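Local structure of manganese lipoxygenase (Gaeumannomyces graminis, 5FX8) at residues Val175-Phe188 with Leu203-His217. The protein oxidises linoleic and alpha-linolenic acids with molecular oxygen at a catalytic manganese centre, giving 11S- and 13R-hydroperoxy fatty acids. Numbering follows the deposited sequence.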
loop_
_atom_site.group_PDB
_atom_site.type_symbol
_atom_site.label_atom_id
_atom_site.label_comp_id
_atom_site.label_asym_id
_atom_site.label_seq_id
_atom_site.Cartn_x
_atom_site.Cartn_y
_atom_site.Cartn_z
ATOM N N VAL A 175 17.493 -0.833 -8.773
ATOM C CA VAL A 175 18.854 -0.647 -8.285
ATOM C C VAL A 175 19.839 -1.274 -9.265
ATOM O O VAL A 175 20.919 -0.734 -9.494
ATOM C CB VAL A 175 19.036 -1.167 -6.828
ATOM C CG1 VAL A 175 18.861 -2.630 -6.675
ATOM C CG2 VAL A 175 20.389 -0.815 -6.295
ATOM N N LEU A 176 19.449 -2.357 -9.917
ATOM C CA LEU A 176 20.380 -3.085 -10.768
ATOM C C LEU A 176 20.851 -2.246 -11.958
ATOM O O LEU A 176 20.107 -1.442 -12.515
ATOM C CB LEU A 176 19.714 -4.365 -11.261
ATOM C CG LEU A 176 20.582 -5.287 -12.102
ATOM C CD1 LEU A 176 21.537 -6.059 -11.185
ATOM C CD2 LEU A 176 19.721 -6.186 -12.970
ATOM N N LYS A 177 22.092 -2.455 -12.371
ATOM C CA LYS A 177 22.646 -1.665 -13.455
ATOM C C LYS A 177 23.716 -2.489 -14.145
ATOM O O LYS A 177 24.521 -3.131 -13.477
ATOM C CB LYS A 177 23.200 -0.349 -12.913
ATOM C CG LYS A 177 24.460 0.089 -13.558
ATOM C CD LYS A 177 25.440 0.646 -12.527
ATOM C CE LYS A 177 26.856 0.789 -13.094
ATOM N NZ LYS A 177 27.782 1.298 -12.042
ATOM N N ARG A 178 23.688 -2.512 -15.476
ATOM C CA ARG A 178 24.672 -3.252 -16.259
ATOM C C ARG A 178 26.020 -2.547 -16.233
ATOM O O ARG A 178 26.093 -1.321 -16.247
ATOM C CB ARG A 178 24.200 -3.390 -17.701
ATOM C CG ARG A 178 25.046 -4.315 -18.537
ATOM C CD ARG A 178 24.795 -4.119 -20.008
ATOM N NE ARG A 178 23.441 -4.476 -20.411
ATOM C CZ ARG A 178 23.101 -5.588 -21.049
ATOM N NH1 ARG A 178 24.010 -6.472 -21.384
ATOM N NH2 ARG A 178 21.841 -5.807 -21.352
ATOM N N LEU A 179 27.093 -3.316 -16.215
ATOM C CA LEU A 179 28.428 -2.737 -16.226
ATOM C C LEU A 179 28.856 -2.479 -17.658
ATOM O O LEU A 179 28.953 -3.410 -18.457
ATOM C CB LEU A 179 29.432 -3.650 -15.530
ATOM C CG LEU A 179 29.217 -3.752 -14.020
ATOM C CD1 LEU A 179 30.261 -4.658 -13.389
ATOM C CD2 LEU A 179 29.188 -2.348 -13.372
ATOM N N HIS A 180 29.123 -1.226 -17.973
ATOM C CA HIS A 180 29.617 -0.898 -19.291
ATOM C C HIS A 180 31.017 -1.467 -19.487
ATOM O O HIS A 180 31.848 -1.382 -18.591
ATOM C CB HIS A 180 29.661 0.599 -19.495
ATOM C CG HIS A 180 29.879 0.990 -20.917
ATOM N ND1 HIS A 180 31.123 1.277 -21.432
ATOM C CD2 HIS A 180 29.010 1.105 -21.949
ATOM C CE1 HIS A 180 31.006 1.586 -22.710
ATOM N NE2 HIS A 180 29.733 1.482 -23.049
ATOM N N PRO A 181 31.316 -2.025 -20.660
ATOM C CA PRO A 181 32.634 -2.638 -20.853
ATOM C C PRO A 181 33.779 -1.687 -20.664
ATOM O O PRO A 181 34.855 -2.129 -20.262
ATOM C CB PRO A 181 32.567 -3.148 -22.294
ATOM C CG PRO A 181 31.167 -3.414 -22.497
ATOM C CD PRO A 181 30.436 -2.312 -21.802
ATOM N N THR A 182 33.608 -0.402 -20.941
ATOM C CA THR A 182 34.763 0.469 -20.793
ATOM C C THR A 182 34.482 1.664 -19.920
ATOM O O THR A 182 35.411 2.241 -19.363
ATOM C CB THR A 182 35.260 0.984 -22.132
ATOM O OG1 THR A 182 34.225 1.733 -22.773
ATOM C CG2 THR A 182 35.715 -0.157 -22.998
ATOM N N LYS A 183 33.227 2.067 -19.815
ATOM C CA LYS A 183 32.892 3.234 -19.016
ATOM C C LYS A 183 32.698 2.922 -17.544
ATOM O O LYS A 183 32.552 3.860 -16.767
ATOM C CB LYS A 183 31.641 3.910 -19.560
ATOM C CG LYS A 183 31.849 4.462 -20.938
ATOM C CD LYS A 183 30.633 5.181 -21.458
ATOM C CE LYS A 183 30.837 5.501 -22.919
ATOM N NZ LYS A 183 32.212 6.024 -23.145
ATOM N N ASP A 184 32.676 1.648 -17.147
ATOM C CA ASP A 184 32.598 1.237 -15.751
ATOM C C ASP A 184 33.711 0.233 -15.457
ATOM O O ASP A 184 34.103 -0.560 -16.309
ATOM C CB ASP A 184 31.222 0.602 -15.403
ATOM C CG ASP A 184 30.057 1.599 -15.444
ATOM O OD1 ASP A 184 30.248 2.782 -15.090
ATOM O OD2 ASP A 184 28.933 1.201 -15.830
ATOM N N LYS A 185 34.229 0.263 -14.248
ATOM C CA LYS A 185 35.247 -0.707 -13.892
ATOM C C LYS A 185 34.633 -1.774 -13.003
ATOM O O LYS A 185 33.521 -1.624 -12.505
ATOM C CB LYS A 185 36.428 -0.025 -13.206
ATOM C CG LYS A 185 36.152 0.422 -11.795
ATOM C CD LYS A 185 37.323 1.201 -11.190
ATOM C CE LYS A 185 37.070 1.513 -9.714
ATOM N NZ LYS A 185 35.719 2.110 -9.486
ATOM N N LEU A 186 35.338 -2.878 -12.850
ATOM C CA LEU A 186 34.879 -3.919 -11.945
ATOM C C LEU A 186 34.846 -3.386 -10.515
ATOM O O LEU A 186 35.852 -2.849 -10.041
ATOM C CB LEU A 186 35.797 -5.125 -12.011
ATOM C CG LEU A 186 35.851 -5.849 -13.336
ATOM C CD1 LEU A 186 36.943 -6.884 -13.296
ATOM C CD2 LEU A 186 34.532 -6.514 -13.564
ATOM N N PRO A 187 33.741 -3.531 -9.797
ATOM C CA PRO A 187 33.676 -2.996 -8.435
ATOM C C PRO A 187 34.627 -3.696 -7.475
ATOM O O PRO A 187 35.318 -3.048 -6.690
ATOM C CB PRO A 187 32.219 -3.233 -8.041
ATOM C CG PRO A 187 31.800 -4.389 -8.845
ATOM C CD PRO A 187 32.520 -4.268 -10.156
ATOM N N PHE A 188 34.671 -5.016 -7.520
ATOM C CA PHE A 188 35.571 -5.775 -6.678
ATOM C C PHE A 188 36.053 -6.983 -7.460
ATOM O O PHE A 188 35.501 -7.333 -8.501
ATOM C CB PHE A 188 34.904 -6.194 -5.366
ATOM C CG PHE A 188 33.643 -6.978 -5.542
ATOM C CD1 PHE A 188 33.684 -8.337 -5.769
ATOM C CD2 PHE A 188 32.411 -6.359 -5.433
ATOM C CE1 PHE A 188 32.535 -9.050 -5.907
ATOM C CE2 PHE A 188 31.254 -7.073 -5.564
ATOM C CZ PHE A 188 31.314 -8.418 -5.799
ATOM N N LEU A 203 35.988 -12.846 -15.233
ATOM C CA LEU A 203 35.430 -11.523 -14.985
ATOM C C LEU A 203 35.781 -10.549 -16.098
ATOM O O LEU A 203 34.961 -9.712 -16.473
ATOM C CB LEU A 203 35.925 -10.969 -13.652
ATOM C CG LEU A 203 35.268 -11.429 -12.365
ATOM C CD1 LEU A 203 35.764 -10.536 -11.308
ATOM C CD2 LEU A 203 33.784 -11.350 -12.420
ATOM N N GLU A 204 37.001 -10.616 -16.625
ATOM C CA GLU A 204 37.357 -9.737 -17.729
ATOM C C GLU A 204 36.468 -10.003 -18.934
ATOM O O GLU A 204 35.905 -9.074 -19.517
ATOM C CB GLU A 204 38.827 -9.913 -18.075
ATOM C CG GLU A 204 39.780 -9.394 -16.986
ATOM C CD GLU A 204 39.825 -10.234 -15.667
ATOM O OE1 GLU A 204 39.622 -11.473 -15.683
ATOM O OE2 GLU A 204 40.087 -9.635 -14.589
ATOM N N ALA A 205 36.307 -11.271 -19.310
ATOM C CA ALA A 205 35.505 -11.572 -20.488
ATOM C C ALA A 205 34.037 -11.275 -20.243
ATOM O O ALA A 205 33.351 -10.762 -21.131
ATOM C CB ALA A 205 35.685 -13.024 -20.912
ATOM N N LEU A 206 33.534 -11.578 -19.047
ATOM C CA LEU A 206 32.148 -11.246 -18.760
ATOM C C LEU A 206 31.934 -9.748 -18.810
ATOM O O LEU A 206 30.908 -9.279 -19.304
ATOM C CB LEU A 206 31.740 -11.796 -17.407
ATOM C CG LEU A 206 31.530 -13.296 -17.376
ATOM C CD1 LEU A 206 31.384 -13.749 -15.944
ATOM C CD2 LEU A 206 30.315 -13.647 -18.166
ATOM N N HIS A 207 32.909 -8.983 -18.330
ATOM C CA HIS A 207 32.824 -7.530 -18.374
ATOM C C HIS A 207 32.866 -7.015 -19.814
ATOM O O HIS A 207 32.051 -6.177 -20.212
ATOM C CB HIS A 207 33.955 -6.949 -17.524
ATOM C CG HIS A 207 33.929 -5.457 -17.384
ATOM N ND1 HIS A 207 34.963 -4.754 -16.814
ATOM C CD2 HIS A 207 33.007 -4.540 -17.739
ATOM C CE1 HIS A 207 34.683 -3.468 -16.837
ATOM N NE2 HIS A 207 33.501 -3.312 -17.389
ATOM N N LYS A 208 33.801 -7.515 -20.616
ATOM C CA LYS A 208 33.940 -7.027 -21.978
ATOM C C LYS A 208 32.729 -7.409 -22.805
ATOM O O LYS A 208 32.376 -6.709 -23.759
ATOM C CB LYS A 208 35.225 -7.585 -22.590
ATOM C CG LYS A 208 35.833 -6.763 -23.706
ATOM C CD LYS A 208 35.484 -7.329 -25.078
ATOM C CE LYS A 208 36.179 -6.574 -26.229
ATOM N NZ LYS A 208 35.768 -7.059 -27.582
ATOM N N GLY A 209 32.082 -8.500 -22.448
ATOM C CA GLY A 209 30.934 -8.939 -23.188
ATOM C C GLY A 209 29.641 -8.299 -22.782
ATOM O O GLY A 209 28.599 -8.690 -23.293
ATOM N N GLY A 210 29.672 -7.323 -21.882
ATOM C CA GLY A 210 28.455 -6.697 -21.406
ATOM C C GLY A 210 27.515 -7.638 -20.697
ATOM O O GLY A 210 26.310 -7.443 -20.763
ATOM N N ARG A 211 28.038 -8.664 -20.023
ATOM C CA ARG A 211 27.234 -9.650 -19.314
ATOM C C ARG A 211 27.324 -9.526 -17.792
ATOM O O ARG A 211 26.772 -10.373 -17.102
ATOM C CB ARG A 211 27.640 -11.062 -19.737
ATOM C CG ARG A 211 27.728 -11.240 -21.220
ATOM C CD ARG A 211 28.057 -12.645 -21.645
ATOM N NE ARG A 211 26.882 -13.493 -21.770
ATOM C CZ ARG A 211 26.299 -13.839 -22.913
ATOM N NH1 ARG A 211 26.759 -13.413 -24.066
ATOM N NH2 ARG A 211 25.245 -14.623 -22.901
ATOM N N LEU A 212 27.989 -8.500 -17.254
ATOM C CA LEU A 212 28.093 -8.279 -15.815
ATOM C C LEU A 212 27.185 -7.140 -15.368
ATOM O O LEU A 212 27.159 -6.080 -15.992
ATOM C CB LEU A 212 29.527 -7.960 -15.395
ATOM C CG LEU A 212 30.544 -9.073 -15.178
ATOM C CD1 LEU A 212 31.708 -8.488 -14.472
ATOM C CD2 LEU A 212 30.002 -10.222 -14.387
ATOM N N PHE A 213 26.483 -7.355 -14.260
ATOM C CA PHE A 213 25.532 -6.420 -13.687
ATOM C C PHE A 213 25.844 -6.254 -12.208
ATOM O O PHE A 213 26.335 -7.173 -11.562
ATOM C CB PHE A 213 24.097 -6.906 -13.840
ATOM C CG PHE A 213 23.680 -7.156 -15.239
ATOM C CD1 PHE A 213 24.033 -8.329 -15.891
ATOM C CD2 PHE A 213 22.899 -6.237 -15.908
ATOM C CE1 PHE A 213 23.632 -8.552 -17.180
ATOM C CE2 PHE A 213 22.502 -6.472 -17.192
ATOM C CZ PHE A 213 22.877 -7.631 -17.824
ATOM N N LEU A 214 25.530 -5.088 -11.665
ATOM C CA LEU A 214 25.949 -4.729 -10.320
ATOM C C LEU A 214 24.787 -4.165 -9.533
ATOM O O LEU A 214 24.022 -3.364 -10.057
ATOM C CB LEU A 214 27.060 -3.687 -10.350
ATOM C CG LEU A 214 27.463 -3.064 -9.012
ATOM C CD1 LEU A 214 27.978 -4.104 -8.061
ATOM C CD2 LEU A 214 28.524 -2.057 -9.247
ATOM N N VAL A 215 24.668 -4.566 -8.275
ATOM C CA VAL A 215 23.862 -3.861 -7.290
ATOM C C VAL A 215 24.802 -3.321 -6.228
ATOM O O VAL A 215 25.527 -4.086 -5.591
ATOM C CB VAL A 215 22.813 -4.771 -6.657
ATOM C CG1 VAL A 215 22.057 -4.020 -5.568
ATOM C CG2 VAL A 215 21.892 -5.266 -7.706
ATOM N N ASP A 216 24.776 -2.017 -6.016
ATOM C CA ASP A 216 25.731 -1.353 -5.131
ATOM C C ASP A 216 24.991 -0.780 -3.929
ATOM O O ASP A 216 24.494 0.342 -3.990
ATOM C CB ASP A 216 26.487 -0.252 -5.883
ATOM C CG ASP A 216 27.753 0.194 -5.164
ATOM O OD1 ASP A 216 27.843 0.005 -3.957
ATOM O OD2 ASP A 216 28.673 0.730 -5.795
ATOM N N HIS A 217 24.943 -1.504 -2.817
ATOM C CA HIS A 217 24.448 -0.930 -1.573
ATOM C C HIS A 217 25.563 -0.481 -0.642
ATOM O O HIS A 217 25.349 -0.394 0.562
ATOM C CB HIS A 217 23.550 -1.915 -0.836
ATOM C CG HIS A 217 22.285 -2.211 -1.556
ATOM N ND1 HIS A 217 21.593 -1.251 -2.245
ATOM C CD2 HIS A 217 21.613 -3.367 -1.741
ATOM C CE1 HIS A 217 20.533 -1.795 -2.808
ATOM N NE2 HIS A 217 20.524 -3.080 -2.520
HETATM O O HOH W 1 29.399 -6.168 -18.243
#
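Arg178 lies alongside the ring of Phe213, both side chains pointing the same way, with CB and CG against CD2 and CE2 of the ring and Phe213 CZ over the centre of one guanidinium face; the planes stand 52° apart. A chain bent at chi3 (-65°) carries NH1 to Gly210 O, 2.6 Å away. Arginine suits this buried place because its hydrocarbon part packs on the ring while its N-H groups reach the carbonyls of Gly210, Gly382 and Pro390. Helix 203-208 ends in a Schellman motif, Arg211 N hydrogen-bonding to Leu206 O and Gly210 N to His207 O; positive phi at Gly210, the C' residue, suits a residue without a side chain.

Strand 212-216 pairs antiparallel with edge strand 177-178 of a five-stranded sheet: Lys177 and Leu214 exchange two backbone hydrogen bonds, and Leu179 N reaches Leu212 O at 2.8 Å. A water bridges Leu179 O and Leu212 N. Leucines suit the face bearing Leu214, where branched apolar ends meet: Leu179 CD2 touches Leu214 CB, and Pro187 CG rests on Leu214 CD1. Leu186 CD2 lies 3.6 Å from Leu212 CD1. Farther along, Val175 CG1 meets Val215 CG1 (3.7 Å), Leu176 CD1 meets Val215 CG2, and His217 hydrogen-bonds to Asp282 of helix 268-305; Val175's side chain is about 12 Å from that of the manganese ligand His290.

His207 suits the turn after Leu179 because its flat ring offers an in-plane N-H: NE2 donates to His180 O at 2.8 Å, standing above that carbonyl's plane. The side-chain N-H groups of Arg178 and His207 thus go to main-chain carbonyls, directional bonds that probably hold the turn against the helix end.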